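Local coordinates for protein putative oxidoreductase molybdopterin-binding subunit (Sulfolobus tokodaii, PDB 4ZOH) that probably serves as the molybdopterin-binding subunit of an oxidoreductase of the xanthine dehydrogenase and aldehyde oxidase family, carrying a pterin cytosine dinucleotide cofactor, at residues Ile161-Tyr173 against Pro238-Ala252. Residues are numbered along the deposited sequence; the frame is centred on the assembly and turned at random.
Sequences IASPLETRGALAY and PLKWVPTRTEEFISA
Glu248, its CG anti to the backbone N (chi1 -167°) and its chain bent at chi2, turns its carboxylate back toward Arg168, whose own bend at chi3 (-52°) presents NE and NH1 to it. Both nitrogens reach OE2 from the same face of the carboxylate, NE of Arg168 at 2.6 Å from OE2 of Glu248, in a salt bridge that leaves the two planes 56° apart. The other oxygen, Glu248 OE1, takes the backbone N of Arg168 at 3.0 Å. The guanidinium is held flat between Ala252 CB over one face and Trp241 CH2 over the opposite one, and its NH2 pairs with Glu224 of helix 223-235. An alanine at Arg168 is likely to leave the buried Glu248 carboxylate without its countercharge and to open a gap between Trp241 and Ala252.

Beside it, Arg245 points end-on at the carbonyl of Pro164, NH1 and NH2 sharing Pro164 O at 2.8 and 2.9 Å, while Thr167 CG2 rests over its guanidinium face; NH2 also bonds the backbone of another protein's chain. Leu165, which follows Pro164, touches a bound Fe2S2 cluster. At the far end, Ile161 CD1 meets the Phe249 ring at its edge, 3.8 Å from Phe249 CD1. In the other direction strands 170-173 and 239-241 run antiparallel, Ala170 pairing with Trp241 (Trp241 N to Ala170 O 2.7 Å) and Ala172 with Leu239. The pattern is an antiparallel strand pair of a mixed beta sheet, its second strand running on into helix 245-251, which begins with a Thr244-Glu247 capping box, within the molybdopterin cofactor-binding domain.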
ATOM      1  N   ILE A 161      17.593  28.005  -4.883  1.00 21.44           N
ATOM      2  CA  ILE A 161      17.233  26.635  -4.627  1.00 19.73           C
ATOM      3  C   ILE A 161      15.708  26.461  -4.700  1.00 21.06           C
ATOM      4  O   ILE A 161      14.977  27.162  -3.992  1.00 21.71           O
ATOM      5  CB  ILE A 161      17.755  26.233  -3.250  1.00 19.31           C
ATOM      6  CG1 ILE A 161      19.299  26.406  -3.216  1.00 18.10           C
ATOM      7  CG2 ILE A 161      17.382  24.768  -2.929  1.00 15.64           C
ATOM      8  CD1 ILE A 161      19.865  26.379  -1.781  1.00 14.73           C
ATOM      9  N   ALA A 162      15.259  25.549  -5.564  1.00 19.40           N
ATOM     10  CA  ALA A 162      13.872  25.275  -5.838  1.00 17.36           C
ATOM     11  C   ALA A 162      12.986  25.209  -4.580  1.00 19.77           C
ATOM     12  O   ALA A 162      11.940  25.866  -4.537  1.00 21.03           O
ATOM     13  CB  ALA A 162      13.746  24.045  -6.698  1.00 17.17           C
ATOM     14  N   SER A 163      13.471  24.521  -3.531  1.00 17.95           N
ATOM     15  CA  SER A 163      12.807  24.451  -2.232  1.00 20.01           C
ATOM     16  C   SER A 163      11.286  24.094  -2.307  1.00 21.12           C
ATOM     17  O   SER A 163      10.501  24.749  -1.628  1.00 20.18           O
ATOM     18  CB  SER A 163      12.990  25.771  -1.460  1.00 19.62           C
ATOM     19  OG  SER A 163      14.291  26.270  -1.562  1.00 19.92           O
ATOM     20  N   PRO A 164      10.871  23.065  -3.128  1.00 22.37           N
ATOM     21  CA  PRO A 164       9.462  22.636  -3.049  1.00 20.12           C
ATOM     22  C   PRO A 164       9.170  22.224  -1.613  1.00 21.02           C
ATOM     23  O   PRO A 164      10.086  21.766  -0.900  1.00 22.48           O
ATOM     24  CB  PRO A 164       9.406  21.397  -3.944  1.00 20.63           C
ATOM     25  CG  PRO A 164      10.812  20.849  -3.962  1.00 19.88           C
ATOM     26  CD  PRO A 164      11.706  22.062  -3.824  1.00 20.57           C
ATOM     27  N   LEU A 165       7.920  22.392  -1.166  1.00 20.38           N
ATOM     28  CA  LEU A 165       7.636  22.096   0.270  1.00 21.33           C
ATOM     29  C   LEU A 165       7.720  20.601   0.592  1.00 19.03           C
ATOM     30  O   LEU A 165       7.966  20.239   1.745  1.00 19.19           O
ATOM     31  CB  LEU A 165       6.213  22.555   0.605  1.00 21.24           C
ATOM     32  CG  LEU A 165       5.966  23.527   1.739  1.00 25.24           C
ATOM     33  CD1 LEU A 165       4.595  23.005   2.124  1.00 31.00           C
ATOM     34  CD2 LEU A 165       6.843  23.512   2.991  1.00 24.52           C
ATOM     35  N   GLU A 166       7.428  19.746  -0.371  1.00 16.73           N
ATOM     36  CA  GLU A 166       7.802  18.326  -0.239  1.00 17.41           C
ATOM     37  C   GLU A 166       9.164  18.096  -0.937  1.00 17.77           C
ATOM     38  O   GLU A 166       9.333  18.364  -2.167  1.00 17.34           O
ATOM     39  CB  GLU A 166       6.763  17.341  -0.872  1.00 17.17           C
ATOM     40  CG  GLU A 166       7.072  15.858  -0.566  1.00 16.24           C
ATOM     41  CD  GLU A 166       6.649  14.887  -1.657  1.00 19.07           C
ATOM     42  OE1 GLU A 166       6.603  13.657  -1.396  1.00 20.21           O
ATOM     43  OE2 GLU A 166       6.345  15.297  -2.814  1.00 17.33           O
ATOM     44  N   THR A 167      10.104  17.557  -0.174  1.00 17.65           N
ATOM     45  CA  THR A 167      11.404  17.064  -0.734  1.00 17.82           C
ATOM     46  C   THR A 167      11.232  15.906  -1.677  1.00 18.03           C
ATOM     47  O   THR A 167      10.128  15.426  -1.876  1.00 17.18           O
ATOM     48  CB  THR A 167      12.370  16.604   0.337  1.00 18.35           C
ATOM     49  OG1 THR A 167      11.828  15.461   0.995  1.00 19.90           O
ATOM     50  CG2 THR A 167      12.614  17.717   1.410  1.00 15.85           C
ATOM     51  N   ARG A 168      12.331  15.550  -2.354  1.00 17.27           N
ATOM     52  CA  ARG A 168      12.429  14.274  -3.073  1.00 17.50           C
ATOM     53  C   ARG A 168      12.038  13.185  -2.106  1.00 15.33           C
ATOM     54  O   ARG A 168      11.994  13.401  -0.877  1.00 13.75           O
ATOM     55  CB  ARG A 168      13.915  14.049  -3.534  1.00 17.96           C
ATOM     56  CG  ARG A 168      14.345  15.079  -4.590  1.00 16.70           C
ATOM     57  CD  ARG A 168      15.882  15.154  -4.714  1.00 16.02           C
ATOM     58  NE  ARG A 168      16.492  15.363  -3.412  1.00 18.47           N
ATOM     59  CZ  ARG A 168      17.752  15.070  -3.088  1.00 18.85           C
ATOM     60  NH1 ARG A 168      18.134  15.289  -1.835  1.00 15.62           N
ATOM     61  NH2 ARG A 168      18.613  14.615  -4.026  1.00 17.69           N
ATOM     62  N   GLY A 169      11.829  11.986  -2.635  1.00 16.85           N
ATOM     63  CA  GLY A 169      11.591  10.824  -1.739  1.00 15.51           C
ATOM     64  C   GLY A 169      11.198   9.693  -2.636  1.00 16.50           C
ATOM     65  O   GLY A 169      10.686   9.914  -3.776  1.00 18.44           O
ATOM     66  N   ALA A 170      11.379   8.478  -2.144  1.00 17.05           N
ATOM     67  CA  ALA A 170      11.139   7.330  -3.008  1.00 16.84           C
ATOM     68  C   ALA A 170      10.996   6.068  -2.186  1.00 17.39           C
ATOM     69  O   ALA A 170      11.413   6.019  -0.993  1.00 16.08           O
ATOM     70  CB  ALA A 170      12.264   7.159  -4.025  1.00 16.87           C
ATOM     71  N   LEU A 171      10.324   5.107  -2.824  1.00 16.43           N
ATOM     72  CA  LEU A 171      10.014   3.835  -2.210  1.00 19.70           C
ATOM     73  C   LEU A 171      10.186   2.753  -3.269  1.00 18.55           C
ATOM     74  O   LEU A 171       9.514   2.806  -4.295  1.00 19.04           O
ATOM     75  CB  LEU A 171       8.559   3.791  -1.665  1.00 17.90           C
ATOM     76  CG  LEU A 171       8.061   2.466  -1.085  1.00 18.81           C
ATOM     77  CD1 LEU A 171       8.884   1.957   0.132  1.00 15.22           C
ATOM     78  CD2 LEU A 171       6.546   2.580  -0.736  1.00 18.26           C
ATOM     79  N   ALA A 172      11.073   1.791  -2.999  1.00 18.12           N
ATOM     80  CA  ALA A 172      11.490   0.820  -4.038  1.00 19.15           C
ATOM     81  C   ALA A 172      11.317  -0.623  -3.547  1.00 18.02           C
ATOM     82  O   ALA A 172      11.643  -0.941  -2.423  1.00 15.86           O
ATOM     83  CB  ALA A 172      12.936   1.067  -4.425  1.00 18.55           C
ATOM     84  N   TYR A 173      10.764  -1.464  -4.411  1.00 19.26           N
ATOM     85  CA  TYR A 173      10.436  -2.814  -4.026  1.00 20.77           C
ATOM     86  C   TYR A 173      10.620  -3.733  -5.215  1.00 21.39           C
ATOM     87  O   TYR A 173       9.978  -3.556  -6.246  1.00 19.96           O
ATOM     88  CB  TYR A 173       8.981  -2.935  -3.536  1.00 23.04           C
ATOM     89  CG  TYR A 173       8.688  -4.340  -3.183  1.00 24.97           C
ATOM     90  CD1 TYR A 173       9.503  -5.011  -2.260  1.00 26.45           C
ATOM     91  CD2 TYR A 173       7.637  -5.033  -3.797  1.00 27.77           C
ATOM     92  CE1 TYR A 173       9.286  -6.337  -1.919  1.00 29.04           C
ATOM     93  CE2 TYR A 173       7.380  -6.365  -3.473  1.00 33.57           C
ATOM     94  CZ  TYR A 173       8.212  -7.012  -2.526  1.00 32.60           C
ATOM     95  OH  TYR A 173       7.987  -8.310  -2.183  1.00 33.66           O
ATOM     96  N   PRO A 238      11.059  -3.785   0.718  1.00 22.42           N
ATOM     97  CA  PRO A 238      10.828  -2.418   0.304  1.00 20.61           C
ATOM     98  C   PRO A 238      11.723  -1.428   1.107  1.00 21.56           C
ATOM     99  O   PRO A 238      12.034  -1.664   2.270  1.00 18.89           O
ATOM    100  CB  PRO A 238       9.361  -2.195   0.648  1.00 19.45           C
ATOM    101  CG  PRO A 238       8.779  -3.574   0.892  1.00 18.75           C
ATOM    102  CD  PRO A 238       9.913  -4.348   1.480  1.00 19.44           C
ATOM    103  N   LEU A 239      12.159  -0.368   0.433  1.00 18.10           N
ATOM    104  CA  LEU A 239      13.162   0.536   0.953  1.00 19.27           C
ATOM    105  C   LEU A 239      12.593   1.936   0.680  1.00 19.75           C
ATOM    106  O   LEU A 239      12.326   2.285  -0.493  1.00 18.48           O
ATOM    107  CB  LEU A 239      14.446   0.373   0.104  1.00 19.10           C
ATOM    108  CG  LEU A 239      15.184  -1.011   0.053  1.00 20.89           C
ATOM    109  CD1 LEU A 239      16.541  -0.778  -0.656  1.00 18.88           C
ATOM    110  CD2 LEU A 239      15.407  -1.677   1.422  1.00 17.11           C
ATOM    111  N   LYS A 240      12.406   2.684   1.767  1.00 18.53           N
ATOM    112  CA  LYS A 240      11.899   4.055   1.759  1.00 20.44           C
ATOM    113  C   LYS A 240      13.068   5.011   1.962  1.00 19.79           C
ATOM    114  O   LYS A 240      13.841   4.882   2.929  1.00 18.70           O
ATOM    115  CB  LYS A 240      10.894   4.255   2.933  1.00 18.50           C
ATOM    116  CG  LYS A 240      10.401   5.684   3.164  1.00 19.42           C
ATOM    117  CD  LYS A 240       9.353   6.090   2.089  1.00 20.98           C
ATOM    118  CE  LYS A 240       7.982   5.394   2.228  1.00 19.78           C
ATOM    119  NZ  LYS A 240       7.357   5.862   3.536  1.00 18.19           N
ATOM    120  N   TRP A 241      13.184   5.973   1.064  1.00 17.24           N
ATOM    121  CA  TRP A 241      14.172   6.992   1.257  1.00 17.87           C
ATOM    122  C   TRP A 241      13.461   8.377   1.357  1.00 19.28           C
ATOM    123  O   TRP A 241      12.714   8.763   0.404  1.00 17.63           O
ATOM    124  CB  TRP A 241      15.089   7.021   0.031  1.00 16.05           C
ATOM    125  CG  TRP A 241      15.925   8.315   0.012  1.00 17.70           C
ATOM    126  CD1 TRP A 241      16.801   8.731   0.956  1.00 17.38           C
ATOM    127  CD2 TRP A 241      15.877   9.372  -0.972  1.00 17.23           C
ATOM    128  NE1 TRP A 241      17.367   9.962   0.582  1.00 16.46           N
ATOM    129  CE2 TRP A 241      16.823  10.351  -0.596  1.00 16.65           C
ATOM    130  CE3 TRP A 241      15.168   9.556  -2.166  1.00 17.04           C
ATOM    131  CZ2 TRP A 241      17.048  11.546  -1.365  1.00 17.15           C
ATOM    132  CZ3 TRP A 241      15.442  10.708  -2.958  1.00 16.37           C
ATOM    133  CH2 TRP A 241      16.355  11.691  -2.528  1.00 15.95           C
ATOM    134  N   VAL A 242      13.697   9.110   2.449  1.00 19.72           N
ATOM    135  CA  VAL A 242      13.227  10.512   2.522  1.00 19.29           C
ATOM    136  C   VAL A 242      14.338  11.366   3.144  1.00 18.20           C
ATOM    137  O   VAL A 242      14.643  11.199   4.284  1.00 16.98           O
ATOM    138  CB  VAL A 242      11.921  10.693   3.315  1.00 20.38           C
ATOM    139  CG1 VAL A 242      11.472  12.173   3.307  1.00 19.46           C
ATOM    140  CG2 VAL A 242      10.825   9.793   2.765  1.00 18.48           C
ATOM    141  N   PRO A 243      14.936  12.276   2.376  1.00 18.58           N
ATOM    142  CA  PRO A 243      15.973  13.184   2.919  1.00 21.31           C
ATOM    143  C   PRO A 243      15.409  14.157   3.946  1.00 20.26           C
ATOM    144  O   PRO A 243      14.188  14.504   3.899  1.00 20.75           O
ATOM    145  CB  PRO A 243      16.473  13.931   1.670  1.00 19.33           C
ATOM    146  CG  PRO A 243      15.239  13.947   0.809  1.00 20.10           C
ATOM    147  CD  PRO A 243      14.564  12.642   1.000  1.00 18.61           C
ATOM    148  N   THR A 244      16.241  14.577   4.884  1.00 18.63           N
ATOM    149  CA  THR A 244      15.862  15.743   5.692  1.00 20.91           C
ATOM    150  C   THR A 244      15.891  17.014   4.811  1.00 22.56           C
ATOM    151  O   THR A 244      16.444  17.027   3.665  1.00 22.13           O
ATOM    152  CB  THR A 244      16.818  15.950   6.855  1.00 21.69           C
ATOM    153  OG1 THR A 244      18.057  16.399   6.313  1.00 21.49           O
ATOM    154  CG2 THR A 244      17.013  14.618   7.687  1.00 21.85           C
ATOM    155  N   ARG A 245      15.304  18.091   5.304  1.00 22.34           N
ATOM    156  CA  ARG A 245      15.271  19.339   4.478  1.00 21.47           C
ATOM    157  C   ARG A 245      16.716  19.929   4.389  1.00 20.47           C
ATOM    158  O   ARG A 245      17.085  20.494   3.367  1.00 21.64           O
ATOM    159  CB  ARG A 245      14.273  20.381   5.088  1.00 19.66           C
ATOM    160  CG  ARG A 245      14.290  21.765   4.434  1.00 18.18           C
ATOM    161  CD  ARG A 245      14.020  21.736   2.936  1.00 17.88           C
ATOM    162  NE  ARG A 245      12.655  21.249   2.803  1.00 17.63           N
ATOM    163  CZ  ARG A 245      11.921  21.244   1.696  1.00 20.17           C
ATOM    164  NH1 ARG A 245      12.460  21.619   0.525  1.00 17.18           N
ATOM    165  NH2 ARG A 245      10.652  20.787   1.753  1.00 17.63           N
ATOM    166  N   THR A 246      17.501  19.814   5.458  1.00 21.45           N
ATOM    167  CA  THR A 246      18.970  20.162   5.366  1.00 21.85           C
ATOM    168  C   THR A 246      19.637  19.436   4.192  1.00 19.97           C
ATOM    169  O   THR A 246      20.252  20.068   3.303  1.00 21.13           O
ATOM    170  CB  THR A 246      19.714  19.976   6.688  1.00 22.00           C
ATOM    171  OG1 THR A 246      19.056  20.770   7.681  1.00 20.63           O
ATOM    172  CG2 THR A 246      21.203  20.394   6.607  1.00 21.82           C
ATOM    173  N   GLU A 247      19.428  18.129   4.113  1.00 19.79           N
ATOM    174  CA  GLU A 247      19.916  17.377   2.966  1.00 18.84           C
ATOM    175  C   GLU A 247      19.436  17.943   1.650  1.00 18.76           C
ATOM    176  O   GLU A 247      20.222  18.070   0.670  1.00 19.15           O
ATOM    177  CB  GLU A 247      19.456  15.896   3.075  1.00 19.30           C
ATOM    178  CG  GLU A 247      20.243  15.129   4.154  1.00 22.48           C
ATOM    179  CD  GLU A 247      19.864  13.664   4.106  1.00 24.34           C
ATOM    180  OE1 GLU A 247      20.400  12.898   3.267  1.00 24.89           O
ATOM    181  OE2 GLU A 247      18.996  13.316   4.897  1.00 23.31           O
ATOM    182  N   GLU A 248      18.121  18.242   1.585  1.00 18.67           N
ATOM    183  CA  GLU A 248      17.548  18.675   0.333  1.00 19.37           C
ATOM    184  C   GLU A 248      18.294  19.976  -0.069  1.00 19.81           C
ATOM    185  O   GLU A 248      18.766  20.082  -1.162  1.00 21.53           O
ATOM    186  CB  GLU A 248      16.008  18.940   0.492  1.00 18.44           C
ATOM    187  CG  GLU A 248      15.329  19.080  -0.854  1.00 18.17           C
ATOM    188  CD  GLU A 248      15.109  17.772  -1.605  1.00 20.31           C
ATOM    189  OE1 GLU A 248      14.294  17.827  -2.559  1.00 21.85           O
ATOM    190  OE2 GLU A 248      15.729  16.668  -1.266  1.00 21.92           O
ATOM    191  N   PHE A 249      18.436  20.926   0.856  1.00 19.08           N
ATOM    192  CA  PHE A 249      19.055  22.217   0.517  1.00 21.22           C
ATOM    193  C   PHE A 249      20.451  22.051  -0.034  1.00 22.58           C
ATOM    194  O   PHE A 249      20.787  22.690  -0.988  1.00 18.56           O
ATOM    195  CB  PHE A 249      19.111  23.156   1.749  1.00 19.34           C
ATOM    196  CG  PHE A 249      17.875  23.987   1.898  1.00 20.65           C
ATOM    197  CD1 PHE A 249      17.553  24.926   0.907  1.00 21.83           C
ATOM    198  CD2 PHE A 249      17.029  23.831   3.009  1.00 18.30           C
ATOM    199  CE1 PHE A 249      16.410  25.702   0.991  1.00 23.61           C
ATOM    200  CE2 PHE A 249      15.899  24.624   3.119  1.00 24.09           C
ATOM    201  CZ  PHE A 249      15.578  25.559   2.122  1.00 23.69           C
ATOM    202  N   ILE A 250      21.210  21.123   0.563  1.00 24.26           N
ATOM    203  CA  ILE A 250      22.599  20.899   0.240  1.00 25.06           C
ATOM    204  C   ILE A 250      22.808  20.102  -1.063  1.00 28.38           C
ATOM    205  O   ILE A 250      23.841  20.229  -1.750  1.00 28.94           O
ATOM    206  CB  ILE A 250      23.161  20.303   1.527  1.00 26.42           C
ATOM    207  CG1 ILE A 250      23.674  21.426   2.400  1.00 21.23           C
ATOM    208  CG2 ILE A 250      24.025  19.093   1.363  1.00 25.99           C
ATOM    209  CD1 ILE A 250      23.794  20.985   3.828  1.00 35.33           C
ATOM    210  N   SER A 251      21.814  19.317  -1.442  1.00 25.22           N
ATOM    211  CA  SER A 251      22.001  18.396  -2.567  1.00 22.38           C
ATOM    212  C   SER A 251      21.093  18.573  -3.756  1.00 22.69           C
ATOM    213  O   SER A 251      21.246  17.887  -4.773  1.00 21.73           O
ATOM    214  CB  SER A 251      21.897  16.943  -2.039  1.00 22.45           C
ATOM    215  OG  SER A 251      20.667  16.705  -1.373  1.00 23.39           O
ATOM    216  N   ALA A 252      20.066  19.412  -3.663  1.00 20.01           N
ATOM    217  CA  ALA A 252      19.104  19.351  -4.770  1.00 18.24           C
ATOM    218  C   ALA A 252      18.376  20.667  -4.942  1.00 17.69           C
ATOM    219  O   ALA A 252      18.283  21.460  -3.974  1.00 16.59           O
ATOM    220  CB  ALA A 252      18.139  18.205  -4.601  1.00 21.10           C
TER
HETATM  221  O   HOH W   1      15.417  22.041  -3.241  1.00 19.31           O
HETATM  222  O   HOH W   2      11.528  15.544   4.007  1.00 27.85           O